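Local coordinates for carbohydrate deacetylase Agd3 (Neosartorya fumigata, PDB 6NWZ), which is a zinc-binding carbohydrate esterase that removes N-acetyl groups from the exopolysaccharide galactosaminogalactan and is required for biofilm formation by Aspergillus fumigatus, at residues Ala40-Asn45 / Tyr228-Trp233; Ala322-Gly327 / Thr357-Val362; Ala504-Glu509 / Gly518-Leu523. All coordinates share one frame; numbering follows the deposited sequence.

Interaction 1. Residues Ala40-Asn45 / Tyr228-Trp233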
# COMPACT_ATOMS: atom_id res chain seq x y z
N ALA A 40 16.45 3.97 1.39
CA ALA A 40 16.83 2.59 1.11
C ALA A 40 16.13 1.58 2.00
O ALA A 40 15.84 0.47 1.54
CB ALA A 40 18.34 2.42 1.26
N THR A 41 15.85 1.92 3.26
CA THR A 41 15.26 0.96 4.18
C THR A 41 13.75 0.83 3.99
O THR A 41 13.19 -0.22 4.30
CB THR A 41 15.57 1.36 5.62
OG1 THR A 41 15.07 2.68 5.87
CG2 THR A 41 17.07 1.34 5.87
N SER A 42 13.09 1.88 3.49
CA SER A 42 11.65 1.82 3.28
C SER A 42 11.28 0.73 2.28
O SER A 42 10.30 0.00 2.47
CB SER A 42 11.12 3.18 2.82
OG SER A 42 11.66 3.55 1.56
N GLY A 43 12.07 0.60 1.21
CA GLY A 43 11.79 -0.45 0.24
C GLY A 43 12.06 -1.83 0.78
O GLY A 43 11.27 -2.76 0.57
N LEU A 44 13.18 -2.00 1.49
CA LEU A 44 13.47 -3.29 2.11
C LEU A 44 12.41 -3.63 3.15
O LEU A 44 11.98 -4.79 3.26
CB LEU A 44 14.86 -3.27 2.73
CG LEU A 44 16.02 -2.99 1.78
CD1 LEU A 44 17.30 -2.76 2.57
CD2 LEU A 44 16.21 -4.13 0.79
N ASN A 45 11.97 -2.63 3.93
CA ASN A 45 10.93 -2.87 4.93
C ASN A 45 9.62 -3.28 4.27
O ASN A 45 8.89 -4.13 4.79
CB ASN A 45 10.73 -1.61 5.78
CG ASN A 45 9.73 -1.82 6.91
OD1 ASN A 45 9.65 -2.89 7.50
ND2 ASN A 45 8.96 -0.77 7.22
N TYR A 228 9.14 3.65 -7.57
CA TYR A 228 9.17 2.81 -8.76
C TYR A 228 10.57 2.25 -9.01
O TYR A 228 10.74 1.06 -9.28
CB TYR A 228 8.69 3.60 -9.97
CG TYR A 228 8.86 2.89 -11.30
CD1 TYR A 228 8.10 1.78 -11.61
CD2 TYR A 228 9.75 3.36 -12.27
CE1 TYR A 228 8.23 1.13 -12.83
CE2 TYR A 228 9.88 2.72 -13.49
CZ TYR A 228 9.12 1.61 -13.76
OH TYR A 228 9.23 0.95 -14.97
N LEU A 229 11.58 3.12 -8.92
CA LEU A 229 12.94 2.71 -9.24
C LEU A 229 13.47 1.68 -8.26
O LEU A 229 14.26 0.81 -8.65
CB LEU A 229 13.86 3.93 -9.27
CG LEU A 229 13.54 5.03 -10.29
CD1 LEU A 229 14.54 6.16 -10.16
CD2 LEU A 229 13.55 4.48 -11.71
N GLN A 230 13.04 1.75 -7.00
CA GLN A 230 13.68 0.94 -5.96
C GLN A 230 13.52 -0.55 -6.22
O GLN A 230 14.33 -1.36 -5.75
CB GLN A 230 13.13 1.31 -4.59
CG GLN A 230 11.65 1.03 -4.43
CD GLN A 230 11.13 1.44 -3.07
OE1 GLN A 230 11.91 1.81 -2.19
NE2 GLN A 230 9.82 1.39 -2.90
N HIS A 231 12.48 -0.94 -6.96
CA HIS A 231 12.27 -2.35 -7.26
C HIS A 231 13.33 -2.91 -8.19
O HIS A 231 13.53 -4.13 -8.23
CB HIS A 231 10.87 -2.55 -7.84
CG HIS A 231 9.78 -2.10 -6.93
ND1 HIS A 231 9.42 -2.80 -5.80
CD2 HIS A 231 8.96 -1.02 -6.98
CE1 HIS A 231 8.43 -2.17 -5.19
NE2 HIS A 231 8.14 -1.09 -5.88
N ALA A 232 14.03 -2.05 -8.93
CA ALA A 232 15.12 -2.53 -9.77
C ALA A 232 16.32 -2.93 -8.92
O ALA A 232 16.83 -4.05 -9.05
CB ALA A 232 15.50 -1.46 -10.79
N TRP A 233 16.78 -2.04 -8.04
CA TRP A 233 18.00 -2.34 -7.30
C TRP A 233 17.77 -3.35 -6.19
O TRP A 233 18.69 -4.10 -5.84
CB TRP A 233 18.65 -1.06 -6.75
CG TRP A 233 17.92 -0.32 -5.65
CD1 TRP A 233 17.17 0.82 -5.78
CD2 TRP A 233 17.92 -0.63 -4.24
NE1 TRP A 233 16.69 1.22 -4.56
CE2 TRP A 233 17.13 0.34 -3.60
CE3 TRP A 233 18.49 -1.65 -3.47
CZ2 TRP A 233 16.91 0.33 -2.22
CZ3 TRP A 233 18.27 -1.66 -2.10
CH2 TRP A 233 17.48 -0.68 -1.49

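Interaction 2. Residues Ala322-Gly327 / Thr357-Val362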
# COMPACT_ATOMS: atom_id res chain seq x y z
N ALA A 322 -45.65 -0.66 7.19
CA ALA A 322 -45.01 -1.95 7.03
C ALA A 322 -43.67 -2.04 7.74
O ALA A 322 -43.08 -3.13 7.77
CB ALA A 322 -44.82 -2.26 5.54
N CYS A 323 -43.16 -0.95 8.30
CA CYS A 323 -41.85 -0.91 8.93
C CYS A 323 -41.94 -0.36 10.35
O CYS A 323 -41.05 0.36 10.81
CB CYS A 323 -40.86 -0.10 8.11
SG CYS A 323 -40.52 -0.74 6.45
N ASN A 324 -43.02 -0.69 11.06
CA ASN A 324 -43.21 -0.29 12.46
C ASN A 324 -43.16 1.22 12.64
O ASN A 324 -42.75 1.71 13.70
CB ASN A 324 -42.18 -0.97 13.37
CG ASN A 324 -42.14 -2.47 13.20
OD1 ASN A 324 -43.14 -3.10 12.84
ND2 ASN A 324 -40.97 -3.06 13.44
N GLY A 325 -43.57 1.98 11.63
CA GLY A 325 -43.54 3.42 11.71
C GLY A 325 -42.30 4.07 11.14
O GLY A 325 -42.31 5.28 10.89
N GLY A 326 -41.23 3.31 10.91
CA GLY A 326 -40.01 3.84 10.35
C GLY A 326 -38.80 3.28 11.07
O GLY A 326 -38.91 2.41 11.93
N GLY A 327 -37.63 3.80 10.71
CA GLY A 327 -36.37 3.38 11.30
C GLY A 327 -36.01 4.20 12.53
O GLY A 327 -36.84 4.89 13.12
N THR A 357 -34.67 -4.06 20.14
CA THR A 357 -34.09 -5.12 19.33
C THR A 357 -34.57 -4.94 17.90
O THR A 357 -35.68 -4.47 17.66
CB THR A 357 -34.47 -6.50 19.89
OG1 THR A 357 -33.79 -6.71 21.13
CG2 THR A 357 -34.10 -7.62 18.92
N TYR A 358 -33.70 -5.27 16.94
CA TYR A 358 -34.09 -5.26 15.54
C TYR A 358 -35.35 -6.10 15.34
O TYR A 358 -35.35 -7.30 15.60
CB TYR A 358 -32.96 -5.79 14.66
CG TYR A 358 -33.26 -5.67 13.18
CD1 TYR A 358 -33.96 -6.67 12.51
CD2 TYR A 358 -32.86 -4.56 12.45
CE1 TYR A 358 -34.25 -6.57 11.17
CE2 TYR A 358 -33.14 -4.45 11.10
CZ TYR A 358 -33.83 -5.46 10.46
OH TYR A 358 -34.12 -5.36 9.12
N ASP A 359 -36.43 -5.45 14.88
CA ASP A 359 -37.73 -6.10 14.81
C ASP A 359 -38.48 -5.74 13.53
O ASP A 359 -39.71 -5.69 13.53
CB ASP A 359 -38.59 -5.74 16.02
CG ASP A 359 -38.69 -4.23 16.25
OD1 ASP A 359 -38.42 -3.45 15.31
OD2 ASP A 359 -39.03 -3.83 17.39
N TRP A 360 -37.77 -5.49 12.44
CA TRP A 360 -38.42 -5.12 11.20
C TRP A 360 -38.64 -6.34 10.32
O TRP A 360 -37.88 -7.32 10.36
CB TRP A 360 -37.59 -4.07 10.44
CG TRP A 360 -37.71 -2.69 11.04
CD1 TRP A 360 -38.71 -1.79 10.82
CD2 TRP A 360 -36.80 -2.07 11.96
NE1 TRP A 360 -38.48 -0.64 11.55
CE2 TRP A 360 -37.31 -0.79 12.25
CE3 TRP A 360 -35.61 -2.47 12.56
CZ2 TRP A 360 -36.67 0.09 13.12
CZ3 TRP A 360 -34.97 -1.60 13.43
CH2 TRP A 360 -35.50 -0.33 13.70
N THR A 361 -39.71 -6.29 9.53
CA THR A 361 -40.11 -7.40 8.68
C THR A 361 -39.21 -7.53 7.46
O THR A 361 -38.65 -6.54 6.97
CB THR A 361 -41.56 -7.22 8.23
OG1 THR A 361 -42.36 -6.86 9.36
CG2 THR A 361 -42.10 -8.50 7.61
N VAL A 362 -39.07 -8.76 6.98
CA VAL A 362 -38.44 -8.97 5.67
C VAL A 362 -39.21 -8.22 4.60
O VAL A 362 -38.61 -7.56 3.74
CB VAL A 362 -38.36 -10.48 5.36
CG1 VAL A 362 -38.02 -10.69 3.90
CG2 VAL A 362 -37.32 -11.14 6.24
O HOH W 1 -44.33 -5.46 7.51

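Interaction 3. Residues Ala504-Glu509 / Gly518-Leu523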
# COMPACT_ATOMS: atom_id res chain seq x y z
N ALA A 504 -17.64 17.95 -11.40
CA ALA A 504 -17.73 19.35 -11.00
C ALA A 504 -17.72 19.50 -9.49
O ALA A 504 -17.10 20.42 -8.95
CB ALA A 504 -19.00 19.98 -11.58
N CYS A 505 -18.41 18.60 -8.78
CA CYS A 505 -18.46 18.69 -7.33
C CYS A 505 -17.08 18.49 -6.71
O CYS A 505 -16.60 19.34 -5.95
CB CYS A 505 -19.46 17.66 -6.78
SG CYS A 505 -19.70 17.68 -4.98
N THR A 506 -16.42 17.37 -7.03
CA THR A 506 -15.11 17.09 -6.42
C THR A 506 -14.11 18.19 -6.75
O THR A 506 -13.36 18.63 -5.87
CB THR A 506 -14.57 15.74 -6.88
OG1 THR A 506 -14.93 15.50 -8.25
CG2 THR A 506 -15.09 14.62 -6.00
N VAL A 507 -14.08 18.63 -8.01
CA VAL A 507 -13.14 19.68 -8.39
C VAL A 507 -13.41 20.95 -7.58
O VAL A 507 -12.47 21.61 -7.11
CB VAL A 507 -13.21 19.94 -9.91
CG1 VAL A 507 -12.37 21.14 -10.29
CG2 VAL A 507 -12.75 18.71 -10.66
N GLN A 508 -14.68 21.28 -7.38
CA GLN A 508 -15.02 22.48 -6.62
C GLN A 508 -14.56 22.37 -5.17
O GLN A 508 -13.91 23.28 -4.65
CB GLN A 508 -16.53 22.73 -6.69
CG GLN A 508 -16.91 24.11 -6.24
CD GLN A 508 -16.21 25.17 -7.06
OE1 GLN A 508 -16.12 25.08 -8.28
NE2 GLN A 508 -15.67 26.18 -6.38
N GLU A 509 -14.90 21.27 -4.50
CA GLU A 509 -14.47 21.08 -3.12
C GLU A 509 -12.96 21.00 -3.01
O GLU A 509 -12.38 21.48 -2.02
CB GLU A 509 -15.13 19.83 -2.54
CG GLU A 509 -15.17 19.79 -1.03
CD GLU A 509 -16.05 18.68 -0.51
OE1 GLU A 509 -16.50 17.86 -1.33
OE2 GLU A 509 -16.31 18.63 0.71
N GLY A 518 -7.53 23.47 -11.39
CA GLY A 518 -7.54 22.79 -12.66
C GLY A 518 -8.85 22.07 -12.87
O GLY A 518 -9.86 22.36 -12.21
N SER A 519 -8.84 21.12 -13.80
CA SER A 519 -10.01 20.35 -14.16
C SER A 519 -10.03 19.03 -13.38
O SER A 519 -9.23 18.81 -12.47
CB SER A 519 -10.03 20.09 -15.66
OG SER A 519 -8.96 19.24 -16.03
N PHE A 520 -10.95 18.15 -13.76
CA PHE A 520 -11.02 16.84 -13.12
C PHE A 520 -9.82 15.98 -13.52
O PHE A 520 -9.37 15.15 -12.72
CB PHE A 520 -12.34 16.16 -13.48
CG PHE A 520 -12.59 14.87 -12.75
CD1 PHE A 520 -12.45 14.80 -11.37
CD2 PHE A 520 -13.00 13.73 -13.43
CE1 PHE A 520 -12.70 13.61 -10.69
CE2 PHE A 520 -13.24 12.54 -12.77
CZ PHE A 520 -13.09 12.48 -11.39
N ASP A 521 -9.30 16.16 -14.73
CA ASP A 521 -8.10 15.44 -15.13
C ASP A 521 -6.89 15.87 -14.31
O ASP A 521 -6.04 15.04 -13.96
CB ASP A 521 -7.82 15.64 -16.62
CG ASP A 521 -8.76 14.83 -17.51
OD1 ASP A 521 -9.34 13.83 -17.03
OD2 ASP A 521 -8.91 15.20 -18.70
N ASP A 522 -6.81 17.16 -13.99
CA ASP A 522 -5.76 17.63 -13.09
C ASP A 522 -5.86 16.96 -11.73
O ASP A 522 -4.84 16.55 -11.16
CB ASP A 522 -5.84 19.15 -12.96
CG ASP A 522 -5.48 19.86 -14.25
OD1 ASP A 522 -4.45 19.51 -14.84
OD2 ASP A 522 -6.25 20.75 -14.68
N LEU A 523 -7.08 16.82 -11.20
CA LEU A 523 -7.26 16.13 -9.93
C LEU A 523 -6.87 14.67 -10.04
O LEU A 523 -6.21 14.12 -9.15
CB LEU A 523 -8.72 16.28 -9.46
CG LEU A 523 -9.16 15.64 -8.14
CD1 LEU A 523 -10.30 16.45 -7.54
CD2 LEU A 523 -9.59 14.19 -8.31

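Interaction 1. Residues Ala40-Asn45 / Tyr228-Trp233
The indole of Trp233 meets helix 34-47 through its six-membered ring. Ala40 O lies at the ring edge, in the ring plane, 3.6 Å from Trp233 CH2, while one face carries Gln230 O of its own helix, offset toward the rim. The same corner of the indole packs on apolar atoms: Ala40 CB is 4.2 Å from Trp233 CH2, and Leu44 CG comes in obliquely, 4.3 Å from Trp233 CH2. On His231, Gln230 CG sits over the centre of one ring face. Trp233 has CG placed between its backbone N and carbonyl carbon (chi1 69°), which lays the indole over Gln230 O and points its six-membered ring at helix 34-47.

One turn earlier, Gln230 reaches straight over with an extended chain, and its OE1 rests 3.3 Å from Gly43 CA. With no side chain at Gly43, the Gly43 and Gln230 CA atoms stand 6.6 Å apart. The segment axes pass 10.2 Å apart at a crossing angle of -75°. Ser42 OG turns to Ser38 O and Thr220 OG1, and Gln230 NE2 makes a weak bond to Asn227 O. His231 NE2 bonds to Leu536 O, and ND1 to Tyr47 OH at the end of helix 34-47, a polar link between the helices beyond these segments.

No hydrogen bond joins the segments. The contact is buried van der Waals packing, to which a carbonyl oxygen at the electropositive indole rim may add slight attraction.

Interaction 2. Residues Ala322-Gly327 / Thr357-Val362
A type I' beta turn from Cys323 to Gly326 receives the indole of Trp360 at its mouth. The turn is closed by Gly326 N to Cys323 O (3.0 Å), and Trp360 NE1 points its single hydrogen between two carbonyls of the same turn: Gly326 O at 3.1 Å, and Cys323 O at 2.9 Å in a weak, bent bond. Gly326 O lies at the ring edge, although the N-H meets that carbonyl from above its plane. Gly327 CA packs 3.8 Å from Trp360 CZ2.

Asn324, at the second position of the turn, holds CG anti to its carbonyl carbon (chi1 -52°). This turns the amide across the indole face, near Trp360 CD1, where Asn324 ND2 donates to Asp359 O at 2.9 Å. A second, weak bond from Asn324 ND2 goes to Asp359 OD1, which itself lies over the indole; the amide and carboxylate planes stand 89° apart. A water also links Ala322 O to Thr361 OG1.

Trp360 is backed by Ile310 and Phe409. A disulfide and several hydrogen bonds meet at one turn: Cys323 to Cys364 joins it to helix 362-366, and the indole N-H shared by two carbonyls joins it to residues 357-362, away from the zinc sites.

Interaction 3. Residues Ala504-Glu509 / Gly518-Leu523
Val507 sits against the start of helix 520-536 with both methyls. Its CG2 faces the first turn, 3.5 Å from Phe520 CA, and also lies near the plane of the Phe520 ring at its edge, with Phe520 CB 3.8 Å away. Val507 CG1 instead faces the chain just ahead of the helix, 3.4 Å from Gly518 O. The split follows from the valine rotamer, in which CG1 is anti to the backbone N (chi1 173°) and CG2 anti to the carbonyl carbon.

Thr506, one residue earlier, meets the same side of the ring, its OG1 3.8 Å from Phe520 CE1 at an oblique approach. That hydroxyl is not bonded across the contact; it binds Pro503 O and Thr502 O, back along its own chain. Leu523 completes the set one turn on, its CD1 lying 4.1 Å from Thr506 O. No hydrogen bond joins the segments; the contact is van der Waals packing.

The next shell fixes the helix start that Val507 presses on. Ser519 is the N-cap and forms a capping box with Asp522: Ser519 N donates to Asp522 OD2 at 2.8 Å, almost straight at 163°, on the anti lone pair of that oxygen. Ser519 OG in turn accepts a weak bond from Asp521 N. On the other segment, a disulfide ties Cys505, in the first turn of helix 503-513, to Cys500 just ahead of that helix.

Helices 503-513 and 520-536 are consecutive in the chain, linked by the short loop 514-519. Helix 569-584 covers Thr506 and Phe520 through Ile569 and Phe520 through Ala572, while Leu523 also touches Trp510. Farther along, helix 520-536 carries the zinc ligands Asp530 and His534 and leads into strand 542-546, which bears His546.

How the interactions relate
The three contacts follow one another along the chain and do not touch. Interaction 1 joins helices 34-47 and 224-237 in the CBM87 region, whereas interactions 2 and 3 both lie in the deacetylase region. Interaction 2 is the outlying one, its centre about 55 Å and 41 Å from the centres of interactions 1 and 3. Those two are closer, with centres about 33 Å and nearest atoms about 18 Å apart. Each has a side chain about 10 Å from that of a zinc ligand: Gln230 from His534, Leu523 from Asp530. Helix 520-536 starts in interaction 3, and at its other end Leu536 O accepts a hydrogen bond from His231, on the helix of interaction 1.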